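BH0493 protein (Bacillus halodurans C-125, PDB 2QEE) binds zinc and is probably a metal-dependent hydrolase of the amidohydrolase superfamily. Local coordinates at residues 44-56 with 91-103. Numbering follows the deposited sequence.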
ATOM      1  N   ILE C  44      24.583  -5.230  25.181  1.00 19.01           N
ATOM      2  CA  ILE C  44      23.213  -5.837  25.229  1.00 18.28           C
ATOM      3  C   ILE C  44      22.185  -4.988  25.991  1.00 19.51           C
ATOM      4  O   ILE C  44      20.987  -4.982  25.645  1.00 19.23           O
ATOM      5  CB  ILE C  44      23.265  -7.280  25.740  1.00 17.79           C
ATOM      6  CG1 ILE C  44      21.915  -8.005  25.686  1.00 21.30           C
ATOM      7  CG2 ILE C  44      23.831  -7.300  27.217  1.00 17.54           C
ATOM      8  CD1 ILE C  44      21.237  -8.080  24.286  1.00 22.77           C
ATOM      9  N   ASP C  45      22.597  -4.336  27.082  1.00 20.10           N
ATOM     10  CA  ASP C  45      21.692  -3.435  27.777  1.00 19.56           C
ATOM     11  C   ASP C  45      21.261  -2.255  26.923  1.00 17.22           C
ATOM     12  O   ASP C  45      20.094  -1.849  26.985  1.00 18.90           O
ATOM     13  CB  ASP C  45      22.359  -2.927  29.065  1.00 20.24           C
ATOM     14  CG  ASP C  45      22.421  -3.997  30.150  1.00 27.33           C
ATOM     15  OD1 ASP C  45      21.755  -5.041  30.055  1.00 25.81           O
ATOM     16  OD2 ASP C  45      23.136  -3.779  31.139  1.00 36.40           O
ATOM     17  N   GLU C  46      22.160  -1.729  26.096  1.00 16.58           N
ATOM     18  CA  GLU C  46      21.825  -0.648  25.186  1.00 18.44           C
ATOM     19  C   GLU C  46      20.900  -1.185  24.050  1.00 17.75           C
ATOM     20  O   GLU C  46      19.946  -0.529  23.699  1.00 18.56           O
ATOM     21  CB  GLU C  46      23.085  -0.091  24.600  1.00 21.10           C
ATOM     22  CG  GLU C  46      23.964   0.625  25.686  1.00 23.10           C
ATOM     23  CD  GLU C  46      23.406   1.966  26.143  1.00 30.20           C
ATOM     24  OE1 GLU C  46      22.352   2.458  25.635  1.00 25.35           O
ATOM     25  OE2 GLU C  46      24.068   2.564  27.020  1.00 28.88           O
ATOM     26  N   LEU C  47      21.225  -2.362  23.517  1.00 18.54           N
ATOM     27  CA  LEU C  47      20.342  -3.031  22.522  1.00 16.03           C
ATOM     28  C   LEU C  47      18.920  -3.167  23.040  1.00 17.98           C
ATOM     29  O   LEU C  47      17.969  -2.823  22.377  1.00 18.73           O
ATOM     30  CB  LEU C  47      20.848  -4.420  22.132  1.00 15.93           C
ATOM     31  CG  LEU C  47      22.060  -4.442  21.202  1.00 17.43           C
ATOM     32  CD1 LEU C  47      22.587  -5.894  21.023  1.00 20.63           C
ATOM     33  CD2 LEU C  47      21.697  -3.818  19.825  1.00 20.64           C
ATOM     34  N   LEU C  48      18.786  -3.679  24.266  1.00 16.70           N
ATOM     35  CA  LEU C  48      17.481  -3.906  24.850  1.00 17.59           C
ATOM     36  C   LEU C  48      16.713  -2.631  25.206  1.00 17.86           C
ATOM     37  O   LEU C  48      15.491  -2.635  25.227  1.00 20.27           O
ATOM     38  CB  LEU C  48      17.663  -4.784  26.091  1.00 17.24           C
ATOM     39  CG  LEU C  48      17.846  -6.271  25.753  1.00 14.34           C
ATOM     40  CD1 LEU C  48      18.283  -7.038  27.043  1.00 15.87           C
ATOM     41  CD2 LEU C  48      16.589  -6.982  25.137  1.00 15.99           C
ATOM     42  N   THR C  49      17.425  -1.536  25.477  1.00 18.61           N
ATOM     43  CA  THR C  49      16.736  -0.294  25.874  1.00 19.57           C
ATOM     44  C   THR C  49      16.640   0.732  24.725  1.00 20.12           C
ATOM     45  O   THR C  49      16.267   1.892  24.939  1.00 22.90           O
ATOM     46  CB  THR C  49      17.407   0.303  27.136  1.00 19.32           C
ATOM     47  OG1 THR C  49      18.787   0.526  26.839  1.00 21.37           O
ATOM     48  CG2 THR C  49      17.302  -0.658  28.288  1.00 21.58           C
ATOM     49  N   TYR C  50      16.989   0.293  23.518  1.00 18.96           N
ATOM     50  CA  TYR C  50      16.691   0.961  22.232  1.00 19.20           C
ATOM     51  C   TYR C  50      15.235   1.446  22.317  1.00 18.01           C
ATOM     52  O   TYR C  50      14.386   0.712  22.855  1.00 17.90           O
ATOM     53  CB  TYR C  50      16.747  -0.127  21.135  1.00 19.92           C
ATOM     54  CG  TYR C  50      16.667   0.324  19.672  1.00 25.95           C
ATOM     55  CD1 TYR C  50      17.118   1.577  19.262  1.00 20.32           C
ATOM     56  CD2 TYR C  50      16.215  -0.573  18.687  1.00 17.63           C
ATOM     57  CE1 TYR C  50      17.130   1.944  17.882  1.00 20.81           C
ATOM     58  CE2 TYR C  50      16.221  -0.217  17.301  1.00 20.22           C
ATOM     59  CZ  TYR C  50      16.692   1.019  16.907  1.00 21.71           C
ATOM     60  OH  TYR C  50      16.670   1.371  15.567  1.00 22.26           O
ATOM     61  N   HIS C  51      14.936   2.637  21.787  1.00 18.82           N
ATOM     62  CA  HIS C  51      13.605   3.211  21.980  1.00 18.86           C
ATOM     63  C   HIS C  51      12.518   2.405  21.271  1.00 21.07           C
ATOM     64  O   HIS C  51      11.350   2.435  21.684  1.00 20.40           O
ATOM     65  CB  HIS C  51      13.552   4.693  21.607  1.00 19.35           C
ATOM     66  CG  HIS C  51      13.746   4.998  20.146  1.00 26.55           C
ATOM     67  ND1 HIS C  51      12.712   4.967  19.232  1.00 27.95           N
ATOM     68  CD2 HIS C  51      14.846   5.367  19.450  1.00 25.73           C
ATOM     69  CE1 HIS C  51      13.163   5.334  18.042  1.00 20.63           C
ATOM     70  NE2 HIS C  51      14.452   5.580  18.148  1.00 29.65           N
ATOM     71  N   TYR C  52      12.879   1.699  20.192  1.00 22.68           N
ATOM     72  CA  TYR C  52      11.874   0.832  19.552  1.00 20.02           C
ATOM     73  C   TYR C  52      11.319  -0.162  20.560  1.00 18.03           C
ATOM     74  O   TYR C  52      10.136  -0.511  20.518  1.00 18.99           O
ATOM     75  CB  TYR C  52      12.451   0.031  18.366  1.00 20.12           C
ATOM     76  CG  TYR C  52      12.834   0.775  17.112  1.00 23.16           C
ATOM     77  CD1 TYR C  52      13.358   2.057  17.141  1.00 25.30           C
ATOM     78  CD2 TYR C  52      12.777   0.128  15.848  1.00 29.80           C
ATOM     79  CE1 TYR C  52      13.754   2.703  15.957  1.00 18.63           C
ATOM     80  CE2 TYR C  52      13.179   0.786  14.635  1.00 21.27           C
ATOM     81  CZ  TYR C  52      13.656   2.057  14.716  1.00 32.50           C
ATOM     82  OH  TYR C  52      14.034   2.687  13.574  1.00 22.06           O
ATOM     83  N   LEU C  53      12.189  -0.671  21.429  1.00 15.43           N
ATOM     84  CA  LEU C  53      11.797  -1.673  22.413  1.00 16.52           C
ATOM     85  C   LEU C  53      11.106  -1.056  23.613  1.00 16.69           C
ATOM     86  O   LEU C  53      10.244  -1.700  24.202  1.00 16.39           O
ATOM     87  CB  LEU C  53      12.973  -2.549  22.846  1.00 16.89           C
ATOM     88  CG  LEU C  53      13.511  -3.470  21.715  1.00 17.04           C
ATOM     89  CD1 LEU C  53      14.584  -4.389  22.243  1.00 23.88           C
ATOM     90  CD2 LEU C  53      12.378  -4.310  21.127  1.00 23.12           C
ATOM     91  N   VAL C  54      11.466   0.181  23.943  1.00 18.05           N
ATOM     92  CA  VAL C  54      10.664   0.928  24.948  1.00 19.08           C
ATOM     93  C   VAL C  54       9.176   1.062  24.539  1.00 19.51           C
ATOM     94  O   VAL C  54       8.264   0.676  25.309  1.00 18.10           O
ATOM     95  CB  VAL C  54      11.295   2.306  25.226  1.00 21.09           C
ATOM     96  CG1 VAL C  54      10.433   3.104  26.223  1.00 23.54           C
ATOM     97  CG2 VAL C  54      12.713   2.103  25.768  1.00 21.76           C
ATOM     98  N   ALA C  55       8.936   1.463  23.287  1.00 18.21           N
ATOM     99  CA  ALA C  55       7.556   1.521  22.781  1.00 18.18           C
ATOM    100  C   ALA C  55       6.899   0.143  22.948  1.00 16.91           C
ATOM    101  O   ALA C  55       5.787   0.016  23.477  1.00 16.51           O
ATOM    102  CB  ALA C  55       7.565   1.946  21.306  1.00 16.42           C
ATOM    103  N   GLU C  56       7.587  -0.929  22.526  1.00 17.08           N
ATOM    104  CA  GLU C  56       6.956  -2.235  22.559  1.00 14.77           C
ATOM    105  C   GLU C  56       6.671  -2.724  23.990  1.00 14.85           C
ATOM    106  O   GLU C  56       5.604  -3.253  24.231  1.00 15.86           O
ATOM    107  CB  GLU C  56       7.795  -3.250  21.772  1.00 16.63           C
ATOM    108  CG  GLU C  56       7.744  -2.904  20.253  1.00 15.05           C
ATOM    109  CD  GLU C  56       8.569  -3.865  19.410  1.00 16.16           C
ATOM    110  OE1 GLU C  56       8.649  -5.070  19.774  1.00 16.96           O
ATOM    111  OE2 GLU C  56       9.114  -3.358  18.396  1.00 15.98           O
ATOM    112  N   VAL C  91       8.919 -12.145  18.623  1.00 12.28           N
ATOM    113  CA  VAL C  91       8.694 -12.206  17.148  1.00 13.84           C
ATOM    114  C   VAL C  91       8.743 -10.889  16.399  1.00 15.24           C
ATOM    115  O   VAL C  91       8.849 -10.920  15.135  1.00 14.44           O
ATOM    116  CB  VAL C  91       7.371 -12.906  16.764  1.00 13.82           C
ATOM    117  CG1 VAL C  91       7.438 -14.478  17.113  1.00 13.57           C
ATOM    118  CG2 VAL C  91       6.182 -12.235  17.476  1.00 16.21           C
ATOM    119  N   SER C  92       8.593  -9.754  17.081  1.00 13.01           N
ATOM    120  CA  SER C  92       8.696  -8.449  16.373  1.00 12.94           C
ATOM    121  C   SER C  92      10.061  -8.276  15.721  1.00 12.85           C
ATOM    122  O   SER C  92      11.044  -8.930  16.113  1.00 13.85           O
ATOM    123  CB  SER C  92       8.415  -7.256  17.284  1.00 15.38           C
ATOM    124  OG  SER C  92       9.556  -7.019  18.101  1.00 14.87           O
ATOM    125  N   GLU C  93      10.120  -7.363  14.734  1.00 13.37           N
ATOM    126  CA  GLU C  93      11.387  -7.130  14.062  1.00 12.61           C
ATOM    127  C   GLU C  93      12.519  -6.669  15.011  1.00 13.64           C
ATOM    128  O   GLU C  93      13.665  -7.155  14.909  1.00 13.14           O
ATOM    129  CB  GLU C  93      11.196  -6.117  12.934  1.00 11.92           C
ATOM    130  CG  GLU C  93      12.428  -5.653  12.202  1.00 12.51           C
ATOM    131  CD  GLU C  93      13.273  -6.762  11.507  1.00 13.69           C
ATOM    132  OE1 GLU C  93      12.860  -7.924  11.386  1.00 12.95           O
ATOM    133  OE2 GLU C  93      14.410  -6.397  11.142  1.00 16.11           O
ATOM    134  N   ALA C  94      12.200  -5.708  15.890  1.00 14.41           N
ATOM    135  CA  ALA C  94      13.184  -5.169  16.832  1.00 13.68           C
ATOM    136  C   ALA C  94      13.650  -6.228  17.844  1.00 12.03           C
ATOM    137  O   ALA C  94      14.849  -6.335  18.149  1.00 13.37           O
ATOM    138  CB  ALA C  94      12.600  -3.937  17.519  1.00 12.13           C
ATOM    139  N   CYS C  95      12.738  -7.104  18.276  1.00 12.51           N
ATOM    140  CA  CYS C  95      13.145  -8.163  19.199  1.00 14.42           C
ATOM    141  C   CYS C  95      13.961  -9.229  18.447  1.00 15.50           C
ATOM    142  O   CYS C  95      15.025  -9.670  18.938  1.00 14.64           O
ATOM    143  CB  CYS C  95      11.942  -8.801  19.851  1.00 16.11           C
ATOM    144  SG  CYS C  95      11.128  -7.688  21.044  1.00 17.55           S
ATOM    145  N   ARG C  96      13.491  -9.663  17.258  1.00 13.69           N
ATOM    146  CA  ARG C  96      14.290 -10.552  16.425  1.00 14.32           C
ATOM    147  C   ARG C  96      15.708  -9.997  16.260  1.00 12.20           C
ATOM    148  O   ARG C  96      16.732 -10.762  16.354  1.00 14.09           O
ATOM    149  CB  ARG C  96      13.648 -10.683  15.056  1.00 14.57           C
ATOM    150  CG  ARG C  96      14.406 -11.490  14.004  1.00 12.10           C
ATOM    151  CD  ARG C  96      13.885 -10.968  12.606  1.00 12.63           C
ATOM    152  NE  ARG C  96      14.604 -11.676  11.559  1.00 13.94           N
ATOM    153  CZ  ARG C  96      14.603 -11.323  10.282  1.00 14.45           C
ATOM    154  NH1 ARG C  96      13.935 -10.237   9.879  1.00 12.46           N
ATOM    155  NH2 ARG C  96      15.293 -12.044   9.413  1.00 14.68           N
ATOM    156  N   GLY C  97      15.796  -8.712  15.957  1.00 12.67           N
ATOM    157  CA  GLY C  97      17.102  -8.084  15.763  1.00 14.36           C
ATOM    158  C   GLY C  97      18.064  -8.283  16.942  1.00 14.60           C
ATOM    159  O   GLY C  97      19.235  -8.589  16.724  1.00 13.37           O
ATOM    160  N   VAL C  98      17.582  -8.105  18.179  1.00 13.62           N
ATOM    161  CA  VAL C  98      18.445  -8.371  19.354  1.00 16.66           C
ATOM    162  C   VAL C  98      19.025  -9.777  19.283  1.00 16.64           C
ATOM    163  O   VAL C  98      20.237  -9.969  19.492  1.00 17.45           O
ATOM    164  CB  VAL C  98      17.695  -8.117  20.688  1.00 17.19           C
ATOM    165  CG1 VAL C  98      18.560  -8.485  21.943  1.00 17.80           C
ATOM    166  CG2 VAL C  98      17.256  -6.629  20.795  1.00 17.44           C
ATOM    167  N   LEU C  99      18.211 -10.766  18.917  1.00 14.53           N
ATOM    168  CA  LEU C  99      18.695 -12.142  18.845  1.00 13.49           C
ATOM    169  C   LEU C  99      19.707 -12.301  17.721  1.00 16.35           C
ATOM    170  O   LEU C  99      20.716 -13.009  17.919  1.00 17.54           O
ATOM    171  CB  LEU C  99      17.512 -13.092  18.619  1.00 14.08           C
ATOM    172  CG  LEU C  99      16.383 -12.923  19.667  1.00 13.32           C
ATOM    173  CD1 LEU C  99      15.303 -13.967  19.401  1.00 15.00           C
ATOM    174  CD2 LEU C  99      17.007 -13.171  21.054  1.00 15.70           C
ATOM    175  N   THR C 100      19.443 -11.700  16.536  1.00 13.70           N
ATOM    176  CA  THR C 100      20.450 -11.775  15.455  1.00 13.41           C
ATOM    177  C   THR C 100      21.820 -11.254  15.905  1.00 14.68           C
ATOM    178  O   THR C 100      22.850 -11.840  15.592  1.00 15.70           O
ATOM    179  CB  THR C 100      19.907 -11.046  14.210  1.00 12.24           C
ATOM    180  OG1 THR C 100      18.745 -11.782  13.773  1.00 14.34           O
ATOM    181  CG2 THR C 100      20.984 -10.963  13.059  1.00 18.40           C
ATOM    182  N   CYS C 101      21.818 -10.162  16.671  1.00 13.79           N
ATOM    183  CA  CYS C 101      23.058  -9.587  17.212  1.00 14.40           C
ATOM    184  C   CYS C 101      23.771 -10.571  18.129  1.00 16.32           C
ATOM    185  O   CYS C 101      24.999 -10.803  17.959  1.00 17.46           O
ATOM    186  CB  CYS C 101      22.747  -8.320  17.990  1.00 14.42           C
ATOM    187  SG  CYS C 101      22.174  -6.949  16.945  1.00 16.02           S
ATOM    188  N   LEU C 102      23.049 -11.115  19.113  1.00 17.31           N
ATOM    189  CA  LEU C 102      23.668 -12.064  20.050  1.00 17.94           C
ATOM    190  C   LEU C 102      24.290 -13.240  19.301  1.00 19.68           C
ATOM    191  O   LEU C 102      25.437 -13.625  19.547  1.00 19.31           O
ATOM    192  CB  LEU C 102      22.621 -12.569  21.055  1.00 16.84           C
ATOM    193  CG  LEU C 102      22.065 -11.506  21.995  1.00 19.65           C
ATOM    194  CD1 LEU C 102      20.933 -12.149  22.711  1.00 17.87           C
ATOM    195  CD2 LEU C 102      23.218 -11.116  23.003  1.00 20.99           C
ATOM    196  N   GLN C 103      23.538 -13.814  18.371  1.00 19.25           N
ATOM    197  CA  GLN C 103      24.042 -14.940  17.593  1.00 18.31           C
ATOM    198  C   GLN C 103      25.318 -14.533  16.828  1.00 18.94           C
ATOM    199  O   GLN C 103      26.310 -15.281  16.793  1.00 20.16           O
ATOM    200  CB  GLN C 103      22.945 -15.415  16.619  1.00 16.51           C
ATOM    201  CG  GLN C 103      23.262 -16.781  16.016  1.00 17.23           C
ATOM    202  CD  GLN C 103      22.366 -17.090  14.857  1.00 16.36           C
ATOM    203  OE1 GLN C 103      22.165 -16.242  13.949  1.00 20.24           O
ATOM    204  NE2 GLN C 103      21.782 -18.301  14.887  1.00 22.55           N
TER
HETATM  205  O   HOH W   1       9.700  -4.228  15.898  1.00 13.01           O
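Tyr52 meets Ala94 through its CB, the methyl lying obliquely to the ring; one ring face receives Tyr50 OH, 3.1 Å above the plane near the rim, and the edge receives His51 NE2 in plane. The ring of Trp328 meets that of Tyr52, and the Tyr52 side chain lies about 7 Å from the bound zinc ion, beside the metal site of this putative amidohydrolase. The motif is helix packing: the short helices 44-48 and 51-56, joined through Thr49 and Tyr50, lie against helix 93-103, the first nearly antiparallel at 164°. Val98, a knob in a hole made by Ile44, Leu47, Leu48 and Leu53, suits the place because its two beta-branched methyls serve both helices. Val98 CG1, anti to the backbone N (chi1 176°), meets Ile44 CD1 at 3.6 Å, their side chains crossing at about a right angle, whereas Val98 CG2 touches Leu53 CD1. The fork of Leu53 also sends CD2 to Ala94 CB and Cys95 SG, where both short side chains make room for the leucine methyl. Ile44 CD1 reaches Leu102 CD2, and Leu47 CD1 rests on Cys101 CB at 3.9 Å.

At the other end Glu56, extended beyond CG, spans the gap to the start of helix 93-103. Its OE1 accepts from Ser92 OG through the syn lone pair; OE2 accepts from a water, which in turn accepts from Ala94 N, and OE2 also forms a salt bridge with Arg316 of a second subunit. Were Glu56 cut back to an alanine, Ser92 OG would probably lose this acceptor, the water its carboxylate anchor, and that arginine one salt-bridge partner. Ser92 is the N-cap, its hydroxyl short enough to turn back on its own helix: Ser92 OG donates to Glu56 OE1 at 2.7 Å and accepts from Cys95 N, the N-H...O angle 159°.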